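Long-range contacts in acetylxylan esterase (Geobacillus stearothermophilus, PDB 5BN1), which removes acetyl side groups from the xylose units of xylan and xylo-oligosaccharides, as a serine esterase of the GDSL family: residues C19-P24 with V57-S62; L9-D14 with W84-I89; T35-Y40 with A198-L203. The protein carries 1 engineered substitution. All blocks are in the same frame, centred on the assembly; numbering follows the deposited sequence.

Interaction 1: C19-P24 with V57-S62; sequences CGRARP and VNKGIS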
loop_
_atom_site.group_PDB
_atom_site.type_symbol
_atom_site.label_atom_id
_atom_site.label_comp_id
_atom_site.label_asym_id
_atom_site.label_seq_id
_atom_site.Cartn_x
_atom_site.Cartn_y
_atom_site.Cartn_z
ATOM N N CYS A 19 11.182 -19.080 8.117
ATOM C CA CYS A 19 11.861 -17.777 8.141
ATOM C C CYS A 19 11.515 -16.978 6.864
ATOM O O CYS A 19 12.421 -16.324 6.336
ATOM C CB CYS A 19 13.283 -17.862 8.321
ATOM S SG CYS A 19 13.692 -18.395 9.987
ATOM N N GLY A 20 10.294 -17.028 6.388
ATOM C CA GLY A 20 9.991 -16.271 5.131
ATOM C C GLY A 20 10.501 -16.807 3.831
ATOM O O GLY A 20 10.634 -16.053 2.830
ATOM N N ARG A 21 10.694 -18.110 3.760
ATOM C CA ARG A 21 11.085 -18.781 2.553
ATOM C C ARG A 21 10.049 -18.646 1.439
ATOM O O ARG A 21 8.894 -18.388 1.683
ATOM C CB ARG A 21 11.496 -20.230 2.844
ATOM C CG ARG A 21 10.422 -21.154 3.295
ATOM C CD ARG A 21 9.661 -21.716 2.145
ATOM N NE ARG A 21 8.739 -22.689 2.611
ATOM C CZ ARG A 21 8.053 -23.499 1.823
ATOM N NH1 ARG A 21 8.091 -23.374 0.486
ATOM N NH2 ARG A 21 7.348 -24.464 2.343
ATOM N N ALA A 22 10.539 -18.775 0.212
ATOM C CA ALA A 22 9.622 -18.669 -1.010
ATOM C C ALA A 22 8.686 -19.880 -1.108
ATOM O O ALA A 22 9.134 -20.998 -0.970
ATOM C CB ALA A 22 10.478 -18.634 -2.249
ATOM N N ARG A 23 7.419 -19.584 -1.279
ATOM C CA ARG A 23 6.353 -20.583 -1.375
ATOM C C ARG A 23 5.861 -20.627 -2.848
ATOM O O ARG A 23 5.646 -19.578 -3.474
ATOM C CB ARG A 23 5.225 -20.285 -0.450
ATOM C CG ARG A 23 5.698 -20.259 1.002
ATOM C CD ARG A 23 4.536 -20.477 1.884
ATOM N NE ARG A 23 4.905 -20.200 3.286
ATOM C CZ ARG A 23 4.042 -20.241 4.291
ATOM N NH1 ARG A 23 2.757 -20.542 4.079
ATOM N NH2 ARG A 23 4.452 -20.038 5.539
ATOM N N PRO A 24 5.696 -21.847 -3.371
ATOM C CA PRO A 24 5.862 -23.157 -2.780
ATOM C C PRO A 24 7.260 -23.753 -2.830
ATOM O O PRO A 24 7.602 -24.652 -2.041
ATOM C CB PRO A 24 4.899 -24.044 -3.643
ATOM C CG PRO A 24 5.087 -23.447 -5.028
ATOM C CD PRO A 24 5.032 -21.945 -4.716
ATOM N N VAL A 57 16.746 -26.938 -0.373
ATOM C CA VAL A 57 15.361 -26.583 -0.485
ATOM C C VAL A 57 14.802 -26.362 0.973
ATOM O O VAL A 57 15.151 -27.119 1.860
ATOM C CB VAL A 57 14.529 -27.721 -1.149
ATOM C CG1 VAL A 57 13.134 -27.263 -1.405
ATOM C CG2 VAL A 57 15.181 -28.189 -2.450
ATOM N N ASN A 58 14.023 -25.290 1.146
ATOM C CA ASN A 58 13.389 -24.996 2.406
ATOM C C ASN A 58 11.934 -25.140 2.311
ATOM O O ASN A 58 11.189 -24.438 1.622
ATOM C CB ASN A 58 13.755 -23.555 2.829
ATOM C CG ASN A 58 13.268 -23.243 4.243
ATOM O OD1 ASN A 58 12.416 -23.929 4.805
ATOM N ND2 ASN A 58 13.750 -22.114 4.795
ATOM N N LYS A 59 11.403 -26.169 2.999
ATOM C CA LYS A 59 9.996 -26.482 3.074
ATOM C C LYS A 59 9.332 -26.185 4.409
ATOM O O LYS A 59 8.252 -26.687 4.749
ATOM C CB LYS A 59 9.699 -27.961 2.608
ATOM C CG LYS A 59 9.998 -28.118 1.121
ATOM C CD LYS A 59 9.039 -27.453 0.242
ATOM C CE LYS A 59 9.166 -27.908 -1.231
ATOM N NZ LYS A 59 8.121 -27.304 -2.092
ATOM N N GLY A 60 9.971 -25.307 5.193
ATOM C CA GLY A 60 9.381 -24.880 6.460
ATOM C C GLY A 60 8.064 -24.172 6.268
ATOM O O GLY A 60 7.934 -23.404 5.229
ATOM N N ILE A 61 7.099 -24.355 7.174
ATOM C CA ILE A 61 5.901 -23.586 7.161
ATOM C C ILE A 61 5.547 -23.136 8.564
ATOM O O ILE A 61 5.344 -23.939 9.472
ATOM C CB ILE A 61 4.758 -24.374 6.527
ATOM C CG1 ILE A 61 5.106 -24.658 5.110
ATOM C CG2 ILE A 61 3.449 -23.636 6.594
ATOM C CD1 ILE A 61 4.030 -25.289 4.305
ATOM N N SER A 62 5.427 -21.802 8.754
ATOM C CA SER A 62 5.068 -21.265 10.033
ATOM C C SER A 62 3.793 -21.875 10.580
ATOM O O SER A 62 2.817 -22.024 9.842
ATOM C CB SER A 62 4.854 -19.724 9.836
ATOM O OG SER A 62 4.565 -19.164 11.112
HETATM O O HOH W 1 2.164 -20.462 7.613
#
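The guanidinium of Arg21 grips the backbone carbonyl of Gly60 side-on, with two nitrogens on one oxygen: NE to Gly60 O is 2.8 Å and the more bent bond from NH2 to the same oxygen 3.1 Å. Gly60 O lies in the guanidinium plane, but of the two donors only NE lies in the carbonyl plane; NH2 comes from above it. At the far end NH1 turns back to its own loop and donates to the carbonyls of Ala22 and Pro24. Pro24 O is shared, since Lys59 NZ reaches it from the opposite face of the carbonyl at 2.7 Å. Together these bonds leave the group little freedom to rotate. Asn58 O lies over one face of the guanidinium and CG of Arg23 over the other. The side chain gets there by tucking CG between its own N and carbonyl carbon (chi1 67°) and bending again at chi2 (83°), over the Asn58 amide, whose ND2 is 3.5 Å from Arg21 CB.

Further out, Asn58 OD1 accepts from Gly60 N at 2.8 Å, closing an Asx turn, while its ND2 bonds to Thr17 O and Leu33 O. CG2 of Ile61 lies over a face of the Arg23 guanidinium, 3.9 Å from Arg23 NH2. That nitrogen forms a salt bridge with Asp18, which also accepts from Ser62 N, and a water links it to Ser62 O. The side chain of Ser62 comes to about 4 Å of that of Ser15, the inferred nucleophile, and about as near to Gly63, an inferred transition-state stabiliser, so the 57-62 segment leads into what is probably the oxyanion hole of an SGNH esterase.

Interaction 2: L9-D14 with W84-I89; sequences LLFIGD and WVSIMI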
loop_
_atom_site.group_PDB
_atom_site.type_symbol
_atom_site.label_atom_id
_atom_site.label_comp_id
_atom_site.label_asym_id
_atom_site.label_seq_id
_atom_site.Cartn_x
_atom_site.Cartn_y
_atom_site.Cartn_z
ATOM N N LEU A 9 19.579 -31.352 -0.231
ATOM C CA LEU A 9 19.318 -31.303 1.197
ATOM C C LEU A 9 18.070 -30.496 1.365
ATOM O O LEU A 9 17.996 -29.338 0.912
ATOM C CB LEU A 9 20.478 -30.648 1.934
ATOM C CG LEU A 9 20.241 -30.128 3.370
ATOM C CD1 LEU A 9 19.785 -31.246 4.312
ATOM C CD2 LEU A 9 21.543 -29.580 3.867
ATOM N N LEU A 10 17.030 -31.075 1.971
ATOM C CA LEU A 10 15.750 -30.489 2.107
ATOM C C LEU A 10 15.507 -30.317 3.574
ATOM O O LEU A 10 15.594 -31.240 4.375
ATOM C CB LEU A 10 14.631 -31.327 1.488
ATOM C CG LEU A 10 13.220 -30.844 1.544
ATOM C CD1 LEU A 10 12.453 -31.431 0.361
ATOM C CD2 LEU A 10 12.491 -31.301 2.788
ATOM N N PHE A 11 15.123 -29.081 4.006
ATOM C CA PHE A 11 14.793 -28.750 5.394
ATOM C C PHE A 11 13.303 -28.591 5.477
ATOM O O PHE A 11 12.620 -27.992 4.651
ATOM C CB PHE A 11 15.446 -27.414 5.800
ATOM C CG PHE A 11 16.920 -27.449 5.953
ATOM C CD1 PHE A 11 17.458 -27.619 7.172
ATOM C CD2 PHE A 11 17.758 -27.128 4.845
ATOM C CE1 PHE A 11 18.828 -27.613 7.393
ATOM C CE2 PHE A 11 19.115 -27.074 5.056
ATOM C CZ PHE A 11 19.665 -27.319 6.280
ATOM N N ILE A 12 12.769 -29.184 6.574
ATOM C CA ILE A 12 11.358 -29.097 6.835
ATOM C C ILE A 12 11.134 -28.857 8.352
ATOM O O ILE A 12 11.940 -29.227 9.206
ATOM C CB ILE A 12 10.516 -30.232 6.236
ATOM C CG1 ILE A 12 9.026 -29.893 6.163
ATOM C CG2 ILE A 12 10.838 -31.531 6.974
ATOM C CD1 ILE A 12 8.154 -30.826 5.302
ATOM N N GLY A 13 10.064 -28.106 8.650
ATOM C CA GLY A 13 9.770 -27.725 9.963
ATOM C C GLY A 13 8.726 -26.608 9.951
ATOM O O GLY A 13 7.902 -26.484 9.069
ATOM N N ASP A 14 8.791 -25.820 11.055
ATOM C CA ASP A 14 7.842 -24.709 11.352
ATOM C C ASP A 14 8.447 -23.333 11.014
ATOM O O ASP A 14 9.304 -23.262 10.194
ATOM C CB ASP A 14 7.383 -24.896 12.784
ATOM C CG ASP A 14 8.484 -24.892 13.747
ATOM O OD1 ASP A 14 9.533 -24.250 13.512
ATOM O OD2 ASP A 14 8.416 -25.605 14.762
ATOM N N TRP A 84 18.928 -35.803 1.389
ATOM C CA TRP A 84 18.984 -35.669 2.779
ATOM C C TRP A 84 17.774 -34.813 3.228
ATOM O O TRP A 84 17.381 -33.876 2.519
ATOM C CB TRP A 84 20.218 -34.934 3.244
ATOM C CG TRP A 84 21.440 -35.672 3.128
ATOM C CD1 TRP A 84 22.186 -35.806 2.011
ATOM C CD2 TRP A 84 22.065 -36.446 4.173
ATOM N NE1 TRP A 84 23.253 -36.659 2.310
ATOM C CE2 TRP A 84 23.191 -37.053 3.608
ATOM C CE3 TRP A 84 21.730 -36.730 5.492
ATOM C CZ2 TRP A 84 24.004 -37.894 4.328
ATOM C CZ3 TRP A 84 22.586 -37.532 6.230
ATOM C CH2 TRP A 84 23.699 -38.090 5.637
ATOM N N VAL A 85 17.125 -35.293 4.292
ATOM C CA VAL A 85 15.988 -34.578 4.874
ATOM C C VAL A 85 16.288 -34.248 6.306
ATOM O O VAL A 85 16.580 -35.045 7.171
ATOM C CB VAL A 85 14.656 -35.390 4.813
ATOM C CG1 VAL A 85 13.470 -34.623 5.441
ATOM C CG2 VAL A 85 14.302 -35.701 3.413
ATOM N N SER A 86 16.228 -32.930 6.614
ATOM C CA SER A 86 16.401 -32.349 7.941
ATOM C C SER A 86 15.006 -31.927 8.472
ATOM O O SER A 86 14.244 -31.261 7.781
ATOM C CB SER A 86 17.301 -31.094 7.980
ATOM O OG SER A 86 17.447 -30.601 9.252
ATOM N N ILE A 87 14.680 -32.473 9.635
ATOM C CA ILE A 87 13.386 -32.237 10.287
ATOM C C ILE A 87 13.642 -31.536 11.602
ATOM O O ILE A 87 14.362 -31.984 12.477
ATOM C CB ILE A 87 12.592 -33.559 10.572
ATOM C CG1 ILE A 87 12.537 -34.339 9.261
ATOM C CG2 ILE A 87 11.256 -33.236 11.202
ATOM C CD1 ILE A 87 12.125 -35.809 9.552
ATOM N N MET A 88 12.918 -30.396 11.838
ATOM C CA MET A 88 12.863 -29.738 13.158
ATOM C C MET A 88 11.423 -29.353 13.398
ATOM O O MET A 88 10.829 -28.429 12.871
ATOM C CB MET A 88 13.756 -28.480 13.315
ATOM C CG MET A 88 13.732 -27.982 14.732
ATOM S SD MET A 88 15.073 -26.870 15.202
ATOM C CE MET A 88 14.950 -25.674 13.899
ATOM N N ILE A 89 10.802 -30.206 14.264
ATOM C CA ILE A 89 9.367 -30.071 14.559
ATOM C C ILE A 89 9.104 -30.468 15.990
ATOM O O ILE A 89 9.853 -31.230 16.633
ATOM C CB ILE A 89 8.518 -30.890 13.589
ATOM C CG1 ILE A 89 7.061 -30.399 13.466
ATOM C CG2 ILE A 89 8.645 -32.422 13.952
ATOM C CD1 ILE A 89 6.952 -29.100 12.644
HETATM O O HOH W 2 15.130 -28.865 9.591
HETATM O O HOH W 3 11.498 -25.857 12.565
#
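Leu9 to Ile12 pair with Trp84 to Ile87 as neighbouring parallel strands, buried inside the five-stranded sheet, where strand 84-88 takes the middle position. The strand axes are 4.7 Å apart, with 19° between their directions. Four backbone bonds join them, from Leu10 N to Trp84 O at one end to Met88 N and Ile12 O (3.0 Å) at the other.

On one face of the sheet Leu9 CD1 rests against Trp84 CB, and the Phe11 ring comes up to Ser86, with CD1 3.6 Å from Ser86 CB. Holding OG anti to its own backbone N (chi1 -179°) puts the Ser86 hydroxyl beside the same ring atom, and a water links OG to Ile12 O. On the other face Ile12 and Ile87 lie side by side, Ile12 CG2 4.0 Å from Ile87 CG1, beneath helix 66-78.

Past Ile12, a beta carbon on Gly13 would fall 2.5 Å from Met88 O, and a water bridges Asp14 N to that oxygen. Asp14 OD1 caps the next helix through Ile16 N, and Ser15 follows: this is the Gly-Asp-Ser turn of the GDSL family, which carries the inferred nucleophile off the end of the first strand of an SGNH fold.

Interaction 3: T35-Y40 with A198-L203; sequences TGYVAY and AGHMIL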
loop_
_atom_site.group_PDB
_atom_site.type_symbol
_atom_site.label_atom_id
_atom_site.label_comp_id
_atom_site.label_asym_id
_atom_site.label_seq_id
_atom_site.Cartn_x
_atom_site.Cartn_y
_atom_site.Cartn_z
ATOM N N THR A 35 15.371 -16.158 5.906
ATOM C CA THR A 35 16.383 -15.359 6.597
ATOM C C THR A 35 16.870 -15.862 7.918
ATOM O O THR A 35 17.260 -15.084 8.805
ATOM C CB THR A 35 15.849 -13.904 6.819
ATOM O OG1 THR A 35 14.597 -13.959 7.501
ATOM C CG2 THR A 35 15.642 -13.281 5.421
ATOM N N GLY A 36 16.928 -17.181 8.121
ATOM C CA GLY A 36 17.314 -17.766 9.392
ATOM C C GLY A 36 18.325 -18.880 9.115
ATOM O O GLY A 36 19.204 -18.871 8.245
ATOM N N TYR A 37 18.218 -19.879 10.001
ATOM C CA TYR A 37 19.344 -20.838 10.128
ATOM C C TYR A 37 19.555 -21.619 8.805
ATOM O O TYR A 37 20.701 -21.938 8.549
ATOM C CB TYR A 37 19.218 -21.841 11.306
ATOM C CG TYR A 37 18.247 -22.990 11.148
ATOM C CD1 TYR A 37 16.875 -22.880 11.375
ATOM C CD2 TYR A 37 18.698 -24.204 10.605
ATOM C CE1 TYR A 37 15.969 -23.923 11.150
ATOM C CE2 TYR A 37 17.795 -25.228 10.393
ATOM C CZ TYR A 37 16.480 -25.103 10.637
ATOM O OH TYR A 37 15.539 -26.140 10.371
ATOM N N VAL A 38 18.512 -21.915 8.049
ATOM C CA VAL A 38 18.708 -22.605 6.772
ATOM C C VAL A 38 19.637 -21.789 5.836
ATOM O O VAL A 38 20.611 -22.264 5.358
ATOM C CB VAL A 38 17.399 -22.944 6.134
ATOM C CG1 VAL A 38 17.582 -23.544 4.722
ATOM C CG2 VAL A 38 16.603 -23.939 7.006
ATOM N N ALA A 39 19.301 -20.518 5.726
ATOM C CA ALA A 39 20.120 -19.693 4.886
ATOM C C ALA A 39 21.516 -19.600 5.416
ATOM O O ALA A 39 22.470 -19.503 4.604
ATOM C CB ALA A 39 19.499 -18.306 4.751
ATOM N N TYR A 40 21.684 -19.470 6.717
ATOM C CA TYR A 40 22.987 -19.354 7.310
ATOM C C TYR A 40 23.856 -20.597 7.085
ATOM O O TYR A 40 25.049 -20.535 6.827
ATOM C CB TYR A 40 22.958 -18.983 8.780
ATOM C CG TYR A 40 22.260 -17.708 9.156
ATOM C CD1 TYR A 40 21.989 -16.778 8.215
ATOM C CD2 TYR A 40 22.003 -17.447 10.426
ATOM C CE1 TYR A 40 21.291 -15.594 8.570
ATOM C CE2 TYR A 40 21.290 -16.295 10.824
ATOM C CZ TYR A 40 20.981 -15.399 9.898
ATOM O OH TYR A 40 20.330 -14.178 10.254
ATOM N N ALA A 198 21.472 -14.111 16.211
ATOM C CA ALA A 198 22.336 -14.894 17.060
ATOM C C ALA A 198 21.728 -16.281 17.343
ATOM O O ALA A 198 22.475 -17.267 17.300
ATOM C CB ALA A 198 22.601 -14.209 18.385
ATOM N N GLY A 199 20.462 -16.336 17.632
ATOM C CA GLY A 199 19.804 -17.623 17.825
ATOM C C GLY A 199 19.808 -18.477 16.632
ATOM O O GLY A 199 20.039 -19.717 16.729
ATOM N N HIS A 200 19.614 -17.881 15.460
ATOM C CA HIS A 200 19.692 -18.638 14.187
ATOM C C HIS A 200 21.111 -19.103 13.969
ATOM O O HIS A 200 21.334 -20.166 13.342
ATOM C CB HIS A 200 19.075 -17.866 13.049
ATOM C CG HIS A 200 17.583 -18.037 13.014
ATOM N ND1 HIS A 200 16.618 -17.194 13.562
ATOM C CD2 HIS A 200 16.904 -19.069 12.557
ATOM C CE1 HIS A 200 15.399 -17.727 13.360
ATOM N NE2 HIS A 200 15.596 -18.885 12.725
ATOM N N MET A 201 22.114 -18.317 14.375
ATOM C CA MET A 201 23.489 -18.736 14.293
ATOM C C MET A 201 23.757 -19.915 15.190
ATOM O O MET A 201 24.501 -20.825 14.830
ATOM C CB MET A 201 24.503 -17.619 14.632
ATOM C CG MET A 201 24.555 -16.646 13.494
ATOM S SD MET A 201 25.355 -17.312 11.963
ATOM C CE MET A 201 25.160 -15.691 11.177
ATOM N N ILE A 202 23.229 -19.890 16.393
ATOM C CA ILE A 202 23.320 -21.073 17.350
ATOM C C ILE A 202 22.807 -22.309 16.630
ATOM O O ILE A 202 23.459 -23.378 16.670
ATOM C CB ILE A 202 22.596 -20.757 18.648
ATOM C CG1 ILE A 202 23.310 -19.709 19.472
ATOM C CG2 ILE A 202 22.388 -22.064 19.472
ATOM C CD1 ILE A 202 22.432 -19.104 20.562
ATOM N N LEU A 203 21.649 -22.207 16.041
ATOM C CA LEU A 203 21.039 -23.312 15.289
ATOM C C LEU A 203 21.908 -23.748 14.147
ATOM O O LEU A 203 22.146 -24.932 13.942
ATOM C CB LEU A 203 19.653 -23.017 14.820
ATOM C CG LEU A 203 18.573 -22.808 15.884
ATOM C CD1 LEU A 203 17.319 -22.192 15.305
ATOM C CD2 LEU A 203 18.227 -24.207 16.446
#
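His200 pushes its imidazole into the start of helix 37-48, where Gly36 occupies the N-cap position. Turned beside its own backbone N (chi1 -83°), the ring takes Gly36 CA over one face, a CH-pi contact of 3.8 Å from that carbon to the ring centroid. The fit is tight: His200 CD2 is 3.0 Å from Tyr37 N, and a beta carbon on Gly36 would clash with CD2. NE2 bonds weakly to Ile16 O.

Tyr37 meets the imidazole with its edge, CD2 of His200 lying near the phenol plane. Its CG sits between N and the carbonyl carbon (chi1 76°), which swings the ring back across the N-terminal end of the helix toward helix 15-18, where the hydroxyl bonds to Thr17 OG1. Tyr37 CB packs 3.7 Å from Leu203 CB.

Tyr40 is clasped from both faces. Gly36 O lies over one, and over the other comes the methyl of Met201, CE being 4.0 Å from the ring centroid. A bend at chi2 (-70°) carries the thioether across the ring, with SD 3.7 Å from Tyr40 CD2 in an oblique Met-aromatic contact. At the ring's rim Tyr40 CE2 is 3.5 Å from His200 CB. Tyr40 and Met201 also pack on their own counterparts in a second subunit of the octamer. Replacing Tyr40 with an alanine is likely to leave the Met201 thioether free to swing and open a gap both between the helices and at the subunit interface.

With no hydrogen bond between the segments, the helices are held by close fit, CH-pi and sulfur-aromatic contacts, so the join depends on shape rather than on polar pairing.

Interactions 1 and 2 share a sheet: strand 55-58 flanks strand 8-13, and Lys59 N probably bonds to Phe11 O at 2.7 Å. Interaction 3 packs against both. Met88 CE of interaction 2 is 3.4 Å from Tyr37 CE1, and Cys19 O of interaction 1 lies 3.0 Å from Thr35 N, a probable hydrogen bond. Cys19 SG also sits 3.4 Å from His200 NE2. All three border the inferred catalytic centre: the side chains of Asp14 and Ser62 each come within about 4 Å of that of Ser15, the inferred nucleophile, and the His200 side chain lies near, about 6 Å from that of His194, its probable charge-relay partner. Interaction 3 alone also meets a second subunit.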